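Local coordinates for orotidine 5'-phosphate decarboxylase (Lactobacillus acidophilus, PDB 3TFX), which probably catalyses the last step of de novo UMP synthesis, the decarboxylation of orotidine 5'-monophosphate to uridine 5'-monophosphate, as a homodimer, at residues 9-14 with 32-37; 63-68 with 87-92; 100-105 with 113-118; 160-165 with 182-187. One frame throughout, in Å; residues are numbered along the deposited sequence.

Contact 1 (9-14 with 32-37); sequences VALDLD and VFVKVG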
loop_
_atom_site.group_PDB
_atom_site.type_symbol
_atom_site.label_atom_id
_atom_site.label_comp_id
_atom_site.label_asym_id
_atom_site.label_seq_id
_atom_site.Cartn_x
_atom_site.Cartn_y
_atom_site.Cartn_z
ATOM N N VAL A 9 -10.550 -15.456 -7.786
ATOM C CA VAL A 9 -10.682 -16.090 -6.474
ATOM C C VAL A 9 -9.852 -15.370 -5.398
ATOM O O VAL A 9 -8.628 -15.299 -5.491
ATOM C CB VAL A 9 -10.361 -17.605 -6.550
ATOM C CG1 VAL A 9 -10.660 -18.294 -5.227
ATOM C CG2 VAL A 9 -11.205 -18.249 -7.666
ATOM N N ALA A 10 -10.523 -14.830 -4.386
ATOM C CA ALA A 10 -9.829 -14.136 -3.306
ATOM C C ALA A 10 -9.224 -15.127 -2.328
ATOM O O ALA A 10 -9.941 -15.887 -1.670
ATOM C CB ALA A 10 -10.761 -13.183 -2.587
ATOM N N LEU A 11 -7.899 -15.118 -2.253
ATOM C CA LEU A 11 -7.166 -16.001 -1.363
ATOM C C LEU A 11 -6.670 -15.210 -0.165
ATOM O O LEU A 11 -5.780 -14.365 -0.288
ATOM C CB LEU A 11 -5.991 -16.660 -2.097
ATOM C CG LEU A 11 -6.306 -17.398 -3.399
ATOM C CD1 LEU A 11 -5.050 -18.024 -3.967
ATOM C CD2 LEU A 11 -7.398 -18.456 -3.209
ATOM N N ASP A 12 -7.275 -15.482 0.985
ATOM C CA ASP A 12 -6.909 -14.862 2.240
ATOM C C ASP A 12 -6.167 -15.916 3.065
ATOM O O ASP A 12 -6.777 -16.656 3.835
ATOM C CB ASP A 12 -8.169 -14.382 2.977
ATOM C CG ASP A 12 -8.983 -13.353 2.164
ATOM O OD1 ASP A 12 -8.395 -12.620 1.333
ATOM O OD2 ASP A 12 -10.219 -13.275 2.357
ATOM N N LEU A 13 -4.856 -15.990 2.859
ATOM C CA LEU A 13 -3.981 -16.926 3.554
ATOM C C LEU A 13 -2.582 -16.319 3.634
ATOM O O LEU A 13 -2.259 -15.421 2.852
ATOM C CB LEU A 13 -3.942 -18.277 2.826
ATOM C CG LEU A 13 -4.110 -18.239 1.304
ATOM C CD1 LEU A 13 -2.819 -17.824 0.617
ATOM C CD2 LEU A 13 -4.603 -19.585 0.770
ATOM N N ASP A 14 -1.752 -16.825 4.548
ATOM C CA ASP A 14 -0.458 -16.188 4.848
ATOM C C ASP A 14 0.768 -17.055 4.585
ATOM O O ASP A 14 1.870 -16.715 5.023
ATOM C CB ASP A 14 -0.438 -15.698 6.302
ATOM C CG ASP A 14 -0.471 -16.840 7.328
ATOM O OD1 ASP A 14 -0.484 -16.526 8.521
ATOM O OD2 ASP A 14 -0.471 -18.033 6.963
ATOM N N VAL A 32 -7.406 -20.240 -14.127
ATOM C CA VAL A 32 -7.590 -19.673 -12.799
ATOM C C VAL A 32 -6.960 -18.303 -12.585
ATOM O O VAL A 32 -5.828 -18.022 -13.010
ATOM C CB VAL A 32 -7.390 -20.709 -11.629
ATOM C CG1 VAL A 32 -6.898 -22.073 -12.119
ATOM C CG2 VAL A 32 -6.578 -20.150 -10.470
ATOM N N PHE A 33 -7.766 -17.449 -11.963
ATOM C CA PHE A 33 -7.461 -16.051 -11.749
ATOM C C PHE A 33 -7.655 -15.859 -10.253
ATOM O O PHE A 33 -8.763 -16.021 -9.742
ATOM C CB PHE A 33 -8.447 -15.181 -12.561
ATOM C CG PHE A 33 -8.000 -13.735 -12.789
ATOM C CD1 PHE A 33 -8.469 -13.027 -13.895
ATOM C CD2 PHE A 33 -7.128 -13.083 -11.912
ATOM C CE1 PHE A 33 -8.096 -11.696 -14.124
ATOM C CE2 PHE A 33 -6.728 -11.751 -12.140
ATOM C CZ PHE A 33 -7.219 -11.057 -13.250
ATOM N N VAL A 34 -6.581 -15.537 -9.537
ATOM C CA VAL A 34 -6.691 -15.351 -8.092
ATOM C C VAL A 34 -6.299 -13.946 -7.635
ATOM O O VAL A 34 -5.579 -13.228 -8.340
ATOM C CB VAL A 34 -5.860 -16.399 -7.290
ATOM C CG1 VAL A 34 -6.364 -17.810 -7.561
ATOM C CG2 VAL A 34 -4.371 -16.263 -7.602
ATOM N N LYS A 35 -6.777 -13.574 -6.447
ATOM C CA LYS A 35 -6.407 -12.308 -5.822
ATOM C C LYS A 35 -5.662 -12.563 -4.525
ATOM O O LYS A 35 -6.181 -13.242 -3.642
ATOM C CB LYS A 35 -7.641 -11.449 -5.511
ATOM C CG LYS A 35 -7.299 -10.044 -4.949
ATOM C CD LYS A 35 -8.542 -9.230 -4.676
ATOM C CE LYS A 35 -9.079 -9.438 -3.269
ATOM N NZ LYS A 35 -8.685 -8.331 -2.341
ATOM N N VAL A 36 -4.460 -12.009 -4.417
ATOM C CA VAL A 36 -3.710 -11.983 -3.154
ATOM C C VAL A 36 -3.335 -10.555 -2.758
ATOM O O VAL A 36 -3.110 -9.685 -3.607
ATOM C CB VAL A 36 -2.460 -12.888 -3.199
ATOM C CG1 VAL A 36 -2.883 -14.353 -3.158
ATOM C CG2 VAL A 36 -1.631 -12.619 -4.449
ATOM N N GLY A 37 -3.305 -10.317 -1.461
ATOM C CA GLY A 37 -3.071 -8.992 -0.937
ATOM C C GLY A 37 -1.833 -8.982 -0.085
ATOM O O GLY A 37 -0.948 -9.822 -0.252
HETATM O O HOH W 1 -6.990 -11.834 -1.282
#

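Contact 2 (63-68 with 87-92); sequences LKMHDI and TTVHAL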
loop_
_atom_site.group_PDB
_atom_site.type_symbol
_atom_site.label_atom_id
_atom_site.label_comp_id
_atom_site.label_asym_id
_atom_site.label_seq_id
_atom_site.Cartn_x
_atom_site.Cartn_y
_atom_site.Cartn_z
ATOM N N LEU A 63 -2.222 -4.638 -3.609
ATOM C CA LEU A 63 -1.382 -4.000 -2.591
ATOM C C LEU A 63 -1.717 -2.524 -2.339
ATOM O O LEU A 63 -1.105 -1.905 -1.461
ATOM C CB LEU A 63 0.086 -4.129 -3.002
ATOM C CG LEU A 63 0.983 -5.272 -2.517
ATOM C CD1 LEU A 63 0.253 -6.511 -1.968
ATOM C CD2 LEU A 63 2.031 -5.637 -3.593
ATOM N N LYS A 64 -2.655 -1.969 -3.115
ATOM C CA LYS A 64 -3.193 -0.601 -2.920
ATOM C C LYS A 64 -2.105 0.471 -2.711
ATOM O O LYS A 64 -2.095 1.185 -1.699
ATOM C CB LYS A 64 -4.229 -0.555 -1.781
ATOM C CG LYS A 64 -5.358 -1.587 -1.909
ATOM C CD LYS A 64 -6.504 -1.310 -0.942
ATOM C CE LYS A 64 -7.661 -2.323 -1.138
ATOM N NZ LYS A 64 -7.205 -3.765 -1.053
HETATM N N MSE A 65 -1.184 0.575 -3.660
HETATM C CA MSE A 65 -0.038 1.471 -3.464
HETATM C C MSE A 65 -0.519 2.888 -3.214
HETATM O O MSE A 65 -1.439 3.372 -3.899
HETATM C CB MSE A 65 0.919 1.403 -4.641
HETATM C CG MSE A 65 1.718 0.112 -4.691
HETATM SE SE MSE A 65 2.750 -0.022 -6.345
HETATM C CE MSE A 65 1.239 -0.238 -7.587
ATOM N N HIS A 66 0.059 3.521 -2.196
ATOM C CA HIS A 66 -0.286 4.900 -1.838
ATOM C C HIS A 66 0.948 5.648 -1.274
ATOM O O HIS A 66 1.248 5.602 -0.060
ATOM C CB HIS A 66 -1.453 4.896 -0.851
ATOM C CG HIS A 66 -2.036 6.245 -0.581
ATOM N ND1 HIS A 66 -2.996 6.454 0.382
ATOM C CD2 HIS A 66 -1.777 7.461 -1.119
ATOM C CE1 HIS A 66 -3.331 7.731 0.402
ATOM N NE2 HIS A 66 -2.604 8.363 -0.500
ATOM N N ASP A 67 1.646 6.335 -2.173
ATOM C CA ASP A 67 2.909 6.999 -1.878
ATOM C C ASP A 67 3.081 8.105 -2.937
ATOM O O ASP A 67 2.182 8.313 -3.756
ATOM C CB ASP A 67 4.055 5.970 -1.910
ATOM C CG ASP A 67 5.251 6.377 -1.042
ATOM O OD1 ASP A 67 5.614 7.562 -1.047
ATOM O OD2 ASP A 67 5.842 5.511 -0.367
ATOM N N ILE A 68 4.209 8.814 -2.920
ATOM C CA ILE A 68 4.462 9.910 -3.877
ATOM C C ILE A 68 4.638 9.346 -5.304
ATOM O O ILE A 68 5.022 8.196 -5.447
ATOM C CB ILE A 68 5.666 10.819 -3.437
ATOM C CG1 ILE A 68 7.004 10.075 -3.542
ATOM C CG2 ILE A 68 5.457 11.330 -2.003
ATOM C CD1 ILE A 68 8.224 10.969 -3.317
ATOM N N THR A 87 -3.648 -4.821 -10.671
ATOM C CA THR A 87 -3.073 -4.308 -9.440
ATOM C C THR A 87 -3.780 -3.004 -9.025
ATOM O O THR A 87 -4.362 -2.323 -9.869
ATOM C CB THR A 87 -1.541 -4.135 -9.596
ATOM O OG1 THR A 87 -0.907 -4.374 -8.340
ATOM C CG2 THR A 87 -1.173 -2.776 -10.091
ATOM N N THR A 88 -3.726 -2.665 -7.740
ATOM C CA THR A 88 -4.419 -1.489 -7.194
ATOM C C THR A 88 -3.528 -0.333 -6.706
ATOM O O THR A 88 -2.391 -0.540 -6.264
ATOM C CB THR A 88 -5.335 -1.890 -6.006
ATOM O OG1 THR A 88 -4.641 -2.829 -5.177
ATOM C CG2 THR A 88 -6.619 -2.497 -6.497
ATOM N N VAL A 89 -4.080 0.878 -6.797
ATOM C CA VAL A 89 -3.551 2.098 -6.157
ATOM C C VAL A 89 -4.695 2.871 -5.502
ATOM O O VAL A 89 -5.864 2.716 -5.886
ATOM C CB VAL A 89 -2.815 3.066 -7.159
ATOM C CG1 VAL A 89 -1.544 2.439 -7.720
ATOM C CG2 VAL A 89 -3.743 3.515 -8.295
ATOM N N HIS A 90 -4.356 3.715 -4.530
ATOM C CA HIS A 90 -5.310 4.657 -3.943
ATOM C C HIS A 90 -5.502 5.911 -4.790
ATOM O O HIS A 90 -4.529 6.630 -5.072
ATOM C CB HIS A 90 -4.874 5.034 -2.520
ATOM C CG HIS A 90 -5.362 4.075 -1.480
ATOM N ND1 HIS A 90 -6.633 4.142 -0.950
ATOM C CD2 HIS A 90 -4.769 3.005 -0.905
ATOM C CE1 HIS A 90 -6.795 3.160 -0.080
ATOM N NE2 HIS A 90 -5.678 2.458 -0.035
ATOM N N ALA A 91 -6.748 6.164 -5.212
ATOM C CA ALA A 91 -7.104 7.417 -5.887
ATOM C C ALA A 91 -6.866 8.618 -4.964
ATOM O O ALA A 91 -6.537 9.700 -5.431
ATOM C CB ALA A 91 -8.567 7.406 -6.350
ATOM N N LEU A 92 -7.031 8.409 -3.662
ATOM C CA LEU A 92 -6.685 9.415 -2.655
ATOM C C LEU A 92 -5.235 9.929 -2.767
ATOM O O LEU A 92 -4.935 11.038 -2.324
ATOM C CB LEU A 92 -6.961 8.877 -1.245
ATOM C CG LEU A 92 -8.428 8.769 -0.818
ATOM C CD1 LEU A 92 -8.533 8.175 0.596
ATOM C CD2 LEU A 92 -9.128 10.118 -0.882
HETATM O O HOH W 2 -1.073 -2.965 -5.831
HETATM O O HOH W 3 -2.663 11.120 -0.038
#

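Contact 3 (100-105 with 113-118); sequences SAKDGL and HSVPKL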
loop_
_atom_site.group_PDB
_atom_site.type_symbol
_atom_site.label_atom_id
_atom_site.label_comp_id
_atom_site.label_asym_id
_atom_site.label_seq_id
_atom_site.Cartn_x
_atom_site.Cartn_y
_atom_site.Cartn_z
ATOM N N SER A 100 1.654 8.092 -12.829
ATOM C CA SER A 100 2.992 7.507 -12.633
ATOM C C SER A 100 2.906 5.995 -12.447
ATOM O O SER A 100 3.731 5.250 -12.952
ATOM C CB SER A 100 3.709 8.177 -11.449
ATOM O OG SER A 100 4.056 9.523 -11.755
ATOM N N ALA A 101 1.874 5.547 -11.745
ATOM C CA ALA A 101 1.640 4.121 -11.533
ATOM C C ALA A 101 1.493 3.396 -12.870
ATOM O O ALA A 101 2.129 2.365 -13.102
ATOM C CB ALA A 101 0.417 3.913 -10.655
ATOM N N LYS A 102 0.691 3.970 -13.763
ATOM C CA LYS A 102 0.470 3.381 -15.075
ATOM C C LYS A 102 1.751 3.381 -15.913
ATOM O O LYS A 102 2.044 2.382 -16.572
ATOM C CB LYS A 102 -0.665 4.086 -15.835
ATOM C CG LYS A 102 -1.065 3.374 -17.159
ATOM C CD LYS A 102 -1.690 1.976 -16.924
ATOM C CE LYS A 102 -1.855 1.173 -18.246
ATOM N NZ LYS A 102 -2.346 -0.266 -18.058
ATOM N N ASP A 103 2.505 4.486 -15.872
ATOM C CA ASP A 103 3.802 4.584 -16.581
ATOM C C ASP A 103 4.806 3.571 -16.053
ATOM O O ASP A 103 5.567 2.965 -16.819
ATOM C CB ASP A 103 4.402 5.981 -16.465
ATOM C CG ASP A 103 3.609 7.019 -17.220
ATOM O OD1 ASP A 103 2.965 6.665 -18.225
ATOM O OD2 ASP A 103 3.615 8.197 -16.803
ATOM N N GLY A 104 4.804 3.391 -14.738
ATOM C CA GLY A 104 5.610 2.343 -14.105
ATOM C C GLY A 104 5.216 0.951 -14.570
ATOM O O GLY A 104 6.081 0.124 -14.879
ATOM N N LEU A 105 3.910 0.677 -14.598
ATOM C CA LEU A 105 3.386 -0.596 -15.121
ATOM C C LEU A 105 3.886 -0.863 -16.551
ATOM O O LEU A 105 4.382 -1.947 -16.856
ATOM C CB LEU A 105 1.842 -0.598 -15.071
ATOM C CG LEU A 105 1.029 -1.281 -13.943
ATOM C CD1 LEU A 105 1.796 -1.594 -12.667
ATOM C CD2 LEU A 105 -0.302 -0.568 -13.625
ATOM N N HIS A 113 4.479 -9.525 -23.446
ATOM C CA HIS A 113 3.482 -9.602 -22.372
ATOM C C HIS A 113 2.499 -8.430 -22.362
ATOM O O HIS A 113 2.760 -7.363 -22.915
ATOM C CB HIS A 113 4.168 -9.708 -21.011
ATOM C CG HIS A 113 4.936 -10.979 -20.815
ATOM N ND1 HIS A 113 5.901 -11.414 -21.701
ATOM C CD2 HIS A 113 4.892 -11.900 -19.824
ATOM C CE1 HIS A 113 6.412 -12.554 -21.266
ATOM N NE2 HIS A 113 5.819 -12.868 -20.128
ATOM N N SER A 114 1.360 -8.646 -21.716
ATOM C CA SER A 114 0.327 -7.631 -21.631
ATOM C C SER A 114 0.526 -6.746 -20.381
ATOM O O SER A 114 0.814 -7.253 -19.294
ATOM C CB SER A 114 -1.046 -8.307 -21.642
ATOM O OG SER A 114 -2.078 -7.371 -21.396
ATOM N N VAL A 115 0.384 -5.429 -20.545
ATOM C CA VAL A 115 0.543 -4.479 -19.433
ATOM C C VAL A 115 -0.571 -4.719 -18.400
ATOM O O VAL A 115 -1.755 -4.735 -18.752
ATOM C CB VAL A 115 0.486 -2.995 -19.894
ATOM C CG1 VAL A 115 0.701 -2.040 -18.698
ATOM C CG2 VAL A 115 1.503 -2.693 -21.008
ATOM N N PRO A 116 -0.196 -4.906 -17.127
ATOM C CA PRO A 116 -1.189 -5.092 -16.080
ATOM C C PRO A 116 -2.230 -3.965 -16.081
ATOM O O PRO A 116 -1.916 -2.824 -16.432
ATOM C CB PRO A 116 -0.354 -5.027 -14.797
ATOM C CG PRO A 116 0.996 -5.454 -15.184
ATOM C CD PRO A 116 1.182 -5.065 -16.624
ATOM N N LYS A 117 -3.460 -4.290 -15.711
ATOM C CA LYS A 117 -4.518 -3.281 -15.617
ATOM C C LYS A 117 -4.388 -2.568 -14.274
ATOM O O LYS A 117 -4.195 -3.213 -13.254
ATOM C CB LYS A 117 -5.906 -3.923 -15.776
ATOM C CG LYS A 117 -6.099 -4.644 -17.103
ATOM C CD LYS A 117 -6.570 -3.657 -18.160
ATOM C CE LYS A 117 -5.827 -3.784 -19.475
ATOM N NZ LYS A 117 -6.306 -4.899 -20.325
ATOM N N LEU A 118 -4.465 -1.239 -14.288
ATOM C CA LEU A 118 -4.346 -0.440 -13.067
ATOM C C LEU A 118 -5.728 -0.105 -12.550
ATOM O O LEU A 118 -6.511 0.568 -13.219
ATOM C CB LEU A 118 -3.579 0.859 -13.341
ATOM C CG LEU A 118 -3.400 1.872 -12.210
ATOM C CD1 LEU A 118 -2.602 1.262 -11.052
ATOM C CD2 LEU A 118 -2.714 3.153 -12.756
#

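Contact 4 (160-165 with 182-187); sequences GVICSP and VTPGIR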
loop_
_atom_site.group_PDB
_atom_site.type_symbol
_atom_site.label_atom_id
_atom_site.label_comp_id
_atom_site.label_asym_id
_atom_site.label_seq_id
_atom_site.Cartn_x
_atom_site.Cartn_y
_atom_site.Cartn_z
ATOM N N GLY A 160 -9.451 0.958 -14.527
ATOM C CA GLY A 160 -10.694 0.597 -13.861
ATOM C C GLY A 160 -10.718 1.022 -12.413
ATOM O O GLY A 160 -9.788 1.683 -11.943
ATOM N N VAL A 161 -11.817 0.682 -11.727
ATOM C CA VAL A 161 -11.959 0.926 -10.297
ATOM C C VAL A 161 -12.480 -0.322 -9.562
ATOM O O VAL A 161 -13.139 -1.176 -10.145
ATOM C CB VAL A 161 -12.955 2.065 -9.996
ATOM C CG1 VAL A 161 -12.335 3.408 -10.276
ATOM C CG2 VAL A 161 -14.282 1.849 -10.765
ATOM N N ILE A 162 -12.194 -0.394 -8.269
ATOM C CA ILE A 162 -12.861 -1.333 -7.390
ATOM C C ILE A 162 -14.089 -0.613 -6.860
ATOM O O ILE A 162 -13.962 0.450 -6.265
ATOM C CB ILE A 162 -11.961 -1.715 -6.187
ATOM C CG1 ILE A 162 -10.540 -2.113 -6.644
ATOM C CG2 ILE A 162 -12.686 -2.739 -5.255
ATOM C CD1 ILE A 162 -10.441 -3.297 -7.598
ATOM N N CYS A 163 -15.272 -1.190 -7.071
ATOM C CA CYS A 163 -16.509 -0.625 -6.555
ATOM C C CYS A 163 -17.436 -1.748 -6.125
ATOM O O CYS A 163 -17.188 -2.901 -6.426
ATOM C CB CYS A 163 -17.194 0.254 -7.613
ATOM S SG CYS A 163 -17.647 -0.620 -9.153
ATOM N N SER A 164 -18.501 -1.403 -5.412
ATOM C CA SER A 164 -19.504 -2.383 -5.034
ATOM C C SER A 164 -20.411 -2.633 -6.241
ATOM O O SER A 164 -20.574 -1.746 -7.081
ATOM C CB SER A 164 -20.347 -1.861 -3.876
ATOM O OG SER A 164 -21.542 -1.323 -4.391
ATOM N N PRO A 165 -20.997 -3.838 -6.338
ATOM C CA PRO A 165 -21.939 -4.143 -7.415
ATOM C C PRO A 165 -23.000 -3.050 -7.636
ATOM O O PRO A 165 -23.315 -2.720 -8.783
ATOM C CB PRO A 165 -22.600 -5.453 -6.953
ATOM C CG PRO A 165 -21.938 -5.824 -5.622
ATOM C CD PRO A 165 -20.684 -5.032 -5.534
ATOM N N VAL A 182 -14.608 -3.484 -11.281
ATOM C CA VAL A 182 -14.234 -4.717 -10.581
ATOM C C VAL A 182 -14.910 -4.766 -9.211
ATOM O O VAL A 182 -14.688 -3.884 -8.369
ATOM C CB VAL A 182 -12.713 -4.852 -10.449
ATOM C CG1 VAL A 182 -12.331 -6.111 -9.636
ATOM C CG2 VAL A 182 -12.056 -4.877 -11.843
ATOM N N THR A 183 -15.745 -5.788 -9.006
ATOM C CA THR A 183 -16.676 -5.827 -7.869
ATOM C C THR A 183 -16.492 -7.067 -6.969
ATOM O O THR A 183 -16.814 -8.180 -7.391
ATOM C CB THR A 183 -18.150 -5.783 -8.359
ATOM O OG1 THR A 183 -18.434 -6.961 -9.116
ATOM C CG2 THR A 183 -18.399 -4.578 -9.256
ATOM N N PRO A 184 -15.991 -6.875 -5.721
ATOM C CA PRO A 184 -15.715 -7.991 -4.772
ATOM C C PRO A 184 -16.821 -8.591 -3.889
ATOM O O PRO A 184 -16.623 -9.671 -3.296
ATOM C CB PRO A 184 -14.613 -7.417 -3.854
ATOM C CG PRO A 184 -14.834 -5.947 -3.878
ATOM C CD PRO A 184 -15.386 -5.607 -5.257
ATOM N N GLY A 185 -17.971 -7.960 -3.735
ATOM C CA GLY A 185 -18.877 -8.492 -2.668
ATOM C C GLY A 185 -19.669 -9.770 -2.954
ATOM O O GLY A 185 -20.651 -10.066 -2.263
ATOM N N ILE A 186 -19.241 -10.544 -3.946
ATOM C CA ILE A 186 -20.160 -11.455 -4.652
ATOM C C ILE A 186 -20.335 -12.869 -4.050
ATOM O O ILE A 186 -19.350 -13.577 -3.806
ATOM C CB ILE A 186 -19.781 -11.534 -6.155
ATOM C CG1 ILE A 186 -19.655 -10.115 -6.771
ATOM C CG2 ILE A 186 -20.750 -12.445 -6.925
ATOM C CD1 ILE A 186 -20.933 -9.250 -6.765
ATOM N N ARG A 187 -21.591 -13.263 -3.818
ATOM C CA ARG A 187 -21.896 -14.610 -3.301
ATOM C C ARG A 187 -23.124 -15.242 -3.969
ATOM O O ARG A 187 -24.102 -14.561 -4.253
ATOM C CB ARG A 187 -22.088 -14.625 -1.761
ATOM C CG ARG A 187 -21.637 -13.379 -0.981
ATOM C CD ARG A 187 -21.391 -13.676 0.508
ATOM N NE ARG A 187 -20.030 -14.191 0.705
ATOM C CZ ARG A 187 -18.964 -13.443 1.001
ATOM N NH1 ARG A 187 -19.082 -12.132 1.187
ATOM N NH2 ARG A 187 -17.774 -14.012 1.132
#

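Contact 1 (9-14 with 32-37)
The flat groups that meet between 9-14 and 32-37 are peptide units, first that of Phe33, whose O takes Val9 N at 2.7 Å. The Phe33 ring itself turns away from 9-14 and meets the Phe86 ring. These are the first two strands of a TIM barrel, parallel and joined through helix 16-24 as a beta-alpha-beta unit. Lys35 N donates to Val9 O at 2.7 Å, and Leu11 N donates to Lys35 O at 2.9 Å, so the backbone bonds alternate in the usual parallel fashion. The side chains divide between two faces. On the Val9 and Val34 face, Leu11, two residues on from Val9, lays CD1 on Val34 CB, 3.8 Å away, while its own CB rests on Val36 CG1; Leu19 and Leu23 of helix 16-24 cover this leucine from outside. On the other face, Lys35 sets out with CG anti to the backbone N (chi1 -175°), skirts Ala10 and bends at its last two torsions, which brings NZ to Asp62 in a salt bridge. Lys35 and Asp12 are both predicted substrate-binding residues, consistent with these strand ends facing the active site, as in TIM barrels. Where the strands part, a water lies 3.0 Å from Leu11 O and 2.9 Å from Lys35 O.

Contact 2 (63-68 with 87-92)
Backbone bonds tie Met65 into strand 86-90, joining the third and fourth strands of the TIM barrel: Met65 N donates to Thr88 O at 3.1 Å and His90 N to Met65 O at 3.0 Å. The backbone N of Lys64 donates to the Thr88 hydroxyl, OG1, and the same hydroxyl pairs with Asp62. Apolar contact centres on Met65: the selenomethionine, bent at chi3, brings CE to 3.9 Å from Val89 CG1. Of the two imidazoles, His66 receives His90 CB over one face, a CH-pi contact 3.9 Å from the centroid, and the ring planes lie 33° apart. His90 turns its edge to the carbonyls of Lys64 and Met65, with CD2 3.3 Å from Lys64 O. Charge sits at the predicted proton donor, Lys64, whose NZ forms salt bridges with Asp62 and with Asp67 of the second subunit; with Lys35 this recalls the alternating lysine and aspartate array of the family's active sites. His66 and His90 also bond across the dimer, His66 to His66 and His90 to His66 O of the second subunit. Water completes the account: one accepts from Leu63 N and donates to Thr87 OG1 and Thr88 O, and a second lies 2.8 Å from His66 NE2.

Contact 3 (100-105 with 113-118)
Leu105 and Leu118 interlock where helix 95-108 of the TIM barrel lies against the start of strand 117-121, the closing half of the beta-alpha-beta unit that begins with strand 86-90. The two leucine side chains are set roughly perpendicular, and Leu105 CD2 pushes in beside Leu118 CB at 3.6 Å. Leu118 answers from the strand: with CG anti to its own N (chi1 177°) the chain reaches across to the helix, and its CD2 beds on the helix surface between Ala101 CB, 3.8 Å away, and the backbone N of Lys102 at 3.6 Å. Cut back to an alanine, Leu118 would keep the CB that Leu105 CD2 touches, but losing its two methyls would probably open a gap over Ala101 CB and the start of Lys102. Farther along, the flank of Leu105 is met by Pro116 CB, 4.1 Å from Leu105 CG, and by a Val115 methyl, CG1, which bears on Leu105 CB. The aliphatic chain of Lys102 arches over the outer side of this packing. Bent at chi2 (66°), it passes along Leu118 CD2 with its CB, runs on to Val115 CG1 and turns its ammonium to two places: a salt bridge with Asp159, which also takes the Leu118 N-H, and a weak hydrogen bond from NZ to Pro116 O at 3.1 Å.

Contact 4 (160-165 with 182-187)
Hydrogen bonds come first where Val182 meets 160-165, the sixth and seventh strands of the TIM barrel, parallel neighbours joined through helix 168-175. Val182 N donates to Val161 O at 3.0 Å, nearly straight at 167°, and Val182 O in turn receives Cys163 N at 3.0 Å. Two CA-H...O contacts accompany them: Ile162 CA lies 3.3 Å from Val182 O, the oxygen that also takes Cys163 N, and one step on Thr183 CA approaches Cys163 O. Apolar contacts fall into two patches. In the first, Ile162 spreads its branches over the neighbouring strand: CG1 stands anti to the carbonyl carbon (chi1 -49°) and a further turn at chi2 lays CD1 on Val182 CG1 at 4.0 Å, while CG2, the other branch, abuts Pro184 CD. Shortening Ile162 to an alanine is likely to leave Val182 CG1 and Pro184 CD without their methyl partners and to open a gap beside Thr88, which packs on the same side chain. The second patch gathers round Thr183 and Pro165. Thr183 turns its methyl CG2 to Cys163 SG, its hydroxyl bonding instead to Ser210, and Pro165 settles with CD against Thr183 CB. From here 182-187 runs on toward Arg187, a predicted substrate-binding residue, with residues 189-199 unmodelled beyond it. Pro165 and Ile186 lie alongside, running opposite ways, and the closest atoms of this pair are Pro165 CG and Ile186 CD1, 3.7 Å apart.

All four contacts belong to one closed eight-stranded barrel. Contacts 1, 2 and 4 pair neighbouring strands through backbone bonds, whereas contact 3 sets a covering helix on a strand and relies on aliphatic packing. Contacts 1 and 2 are buried; 3 and 4 are only partly so. Contact 2 alone reaches the second subunit, and it carries most of the polar and imidazole chemistry; contact 1 feeds a lysine to the same Asp62. The contacts also touch: Gly37 packs on Leu63, Val89 on Ala101 and Leu118, and Thr88 on Ile162 although their strands are not adjacent. Thr87 N to Lys117 O and Gly160 N to Leu118 O are probable hydrogen bonds connecting contact 3 with contacts 2 and 4.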